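Glutamine aminotransferase class-II domain protein (Ruegeria pomeroyi, PDB 3MDN) is probably a class-II glutamine amidotransferase of the Ntn-hydrolase clan, expected to hydrolyse glutamine and release ammonia for transfer. Local coordinates at residues D[113-119]-D[180-186]. Numbering follows the deposited sequence.
Sequences HNGQVGG and GTTPHMR
Gln116 and Arg186 form an antiparallel hydrogen-bonded pair where 113-119, past its corner at Gly115, meets strand 185-192, within a β-sheet of what is probably an Ntn-hydrolase fold. The pair illustrates how two bonds of one bridge can differ: Arg186 N to Gln116 O (2.9 Å) is nearly straight at 173°, whereas Gln116 N to Arg186 O (3.1 Å) is bent to 143°. Towards the turn, Gly118 N bonds His184 O (3.3 Å) from above the carbonyl plane. Gly118 fits among the carbonyls of Thr181 and Pro183 because it lacks a side chain, and Ser176, on helix 161-179, bonds both Gly118 O and His184 ND1, tying the turn to that helix.

Val117 and Met185, a selenomethionine, lie side by side on one face. Bends at chi2 and chi3 fold the end of Met185 back, bringing CE to 3.8 Å from Val117 CG2. On the other face, the Gln116 side chain crosses Pro183, which follows a cis peptide bond, at about a right angle. The Arg186 guanidinium is salt-bridged to Asp205, and Pro183 CG sits over the centre of one of its faces, 3.5 Å above the plane.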
loop_
_atom_site.group_PDB
_atom_site.type_symbol
_atom_site.label_atom_id
_atom_site.label_comp_id
_atom_site.label_asym_id
_atom_site.label_seq_id
_atom_site.Cartn_x
_atom_site.Cartn_y
_atom_site.Cartn_z
ATOM N N HIS D 113 -19.447 10.807 -5.591
ATOM C CA HIS D 113 -19.688 12.152 -6.031
ATOM C C HIS D 113 -18.489 12.588 -6.874
ATOM O O HIS D 113 -17.352 12.343 -6.529
ATOM C CB HIS D 113 -19.885 13.064 -4.798
ATOM C CG HIS D 113 -19.567 14.515 -5.031
ATOM N ND1 HIS D 113 -20.382 15.357 -5.757
ATOM C CD2 HIS D 113 -18.536 15.281 -4.594
ATOM C CE1 HIS D 113 -19.859 16.572 -5.783
ATOM N NE2 HIS D 113 -18.738 16.552 -5.081
ATOM N N ASN D 114 -18.799 13.204 -7.997
ATOM C CA ASN D 114 -17.869 13.854 -8.886
ATOM C C ASN D 114 -18.222 15.359 -8.820
ATOM O O ASN D 114 -19.409 15.738 -8.951
ATOM C CB ASN D 114 -18.117 13.277 -10.303
ATOM C CG ASN D 114 -16.986 13.525 -11.258
ATOM O OD1 ASN D 114 -17.020 13.042 -12.398
ATOM N ND2 ASN D 114 -15.981 14.277 -10.833
ATOM N N GLY D 115 -17.213 16.193 -8.578
ATOM C CA GLY D 115 -17.346 17.655 -8.624
ATOM C C GLY D 115 -16.683 18.302 -7.400
ATOM O O GLY D 115 -15.717 17.775 -6.857
ATOM N N GLN D 116 -17.224 19.422 -6.945
ATOM C CA GLN D 116 -16.623 20.158 -5.854
ATOM C C GLN D 116 -17.608 21.124 -5.241
ATOM O O GLN D 116 -18.566 21.560 -5.883
ATOM C CB GLN D 116 -15.439 20.966 -6.386
ATOM C CG GLN D 116 -15.837 22.031 -7.429
ATOM C CD GLN D 116 -14.692 22.997 -7.733
ATOM O OE1 GLN D 116 -14.318 23.830 -6.890
ATOM N NE2 GLN D 116 -14.135 22.895 -8.929
ATOM N N VAL D 117 -17.354 21.456 -3.988
ATOM C CA VAL D 117 -17.970 22.581 -3.321
ATOM C C VAL D 117 -16.878 23.641 -3.296
ATOM O O VAL D 117 -15.802 23.416 -2.725
ATOM C CB VAL D 117 -18.409 22.138 -1.916
ATOM C CG1 VAL D 117 -19.057 23.283 -1.136
ATOM C CG2 VAL D 117 -19.378 20.931 -2.060
ATOM N N GLY D 118 -17.125 24.773 -3.955
ATOM C CA GLY D 118 -16.088 25.788 -4.120
ATOM C C GLY D 118 -15.588 26.400 -2.812
ATOM O O GLY D 118 -16.388 26.863 -2.010
ATOM N N GLY D 119 -14.270 26.388 -2.614
ATOM C CA GLY D 119 -13.614 27.022 -1.472
ATOM C C GLY D 119 -13.778 26.224 -0.191
ATOM O O GLY D 119 -13.521 26.731 0.897
ATOM N N GLY D 180 -16.873 30.731 0.630
ATOM C CA GLY D 180 -16.086 29.987 -0.346
ATOM C C GLY D 180 -15.865 30.766 -1.630
ATOM O O GLY D 180 -15.679 31.974 -1.607
ATOM N N THR D 181 -15.861 30.066 -2.756
ATOM C CA THR D 181 -15.669 30.723 -4.036
ATOM C C THR D 181 -16.492 30.005 -5.075
ATOM O O THR D 181 -17.183 29.034 -4.765
ATOM C CB THR D 181 -14.191 30.691 -4.519
ATOM O OG1 THR D 181 -13.792 29.331 -4.712
ATOM C CG2 THR D 181 -13.275 31.311 -3.531
ATOM N N THR D 182 -16.388 30.509 -6.296
ATOM C CA THR D 182 -16.961 29.930 -7.503
ATOM C C THR D 182 -16.112 28.759 -7.939
ATOM O O THR D 182 -14.892 28.790 -7.745
ATOM C CB THR D 182 -16.884 30.970 -8.635
ATOM O OG1 THR D 182 -17.874 31.957 -8.397
ATOM C CG2 THR D 182 -17.150 30.338 -9.984
ATOM N N PRO D 183 -16.736 27.717 -8.505
ATOM C CA PRO D 183 -18.180 27.446 -8.524
ATOM C C PRO D 183 -18.658 26.905 -7.196
ATOM O O PRO D 183 -18.006 26.061 -6.620
ATOM C CB PRO D 183 -18.335 26.355 -9.601
ATOM C CG PRO D 183 -16.985 25.807 -9.801
ATOM C CD PRO D 183 -16.024 26.920 -9.517
ATOM N N HIS D 184 -19.814 27.358 -6.748
ATOM C CA HIS D 184 -20.277 27.039 -5.425
ATOM C C HIS D 184 -20.660 25.570 -5.287
ATOM O O HIS D 184 -20.378 24.966 -4.267
ATOM C CB HIS D 184 -21.385 27.997 -4.978
ATOM C CG HIS D 184 -20.939 29.426 -4.948
ATOM N ND1 HIS D 184 -19.950 29.876 -4.097
ATOM C CD2 HIS D 184 -21.326 30.499 -5.679
ATOM C CE1 HIS D 184 -19.739 31.164 -4.315
ATOM N NE2 HIS D 184 -20.567 31.566 -5.262
HETATM N N MSE D 185 -21.265 24.990 -6.314
HETATM C CA MSE D 185 -21.661 23.600 -6.230
HETATM C C MSE D 185 -21.617 22.973 -7.606
HETATM O O MSE D 185 -22.342 23.409 -8.496
HETATM C CB MSE D 185 -23.075 23.462 -5.658
HETATM C CG MSE D 185 -23.598 22.001 -5.716
HETATM SE SE MSE D 185 -22.602 20.818 -4.463
HETATM C CE MSE D 185 -22.996 21.776 -2.815
ATOM N N ARG D 186 -20.741 21.991 -7.802
ATOM C CA ARG D 186 -20.761 21.179 -9.024
ATOM C C ARG D 186 -20.949 19.737 -8.580
ATOM O O ARG D 186 -20.172 19.241 -7.764
ATOM C CB ARG D 186 -19.450 21.301 -9.788
ATOM C CG ARG D 186 -19.121 22.705 -10.266
ATOM C CD ARG D 186 -19.232 22.777 -11.763
ATOM N NE ARG D 186 -19.054 24.115 -12.328
ATOM C CZ ARG D 186 -17.948 24.544 -12.945
ATOM N NH1 ARG D 186 -16.889 23.737 -13.059
ATOM N NH2 ARG D 186 -17.905 25.781 -13.454
#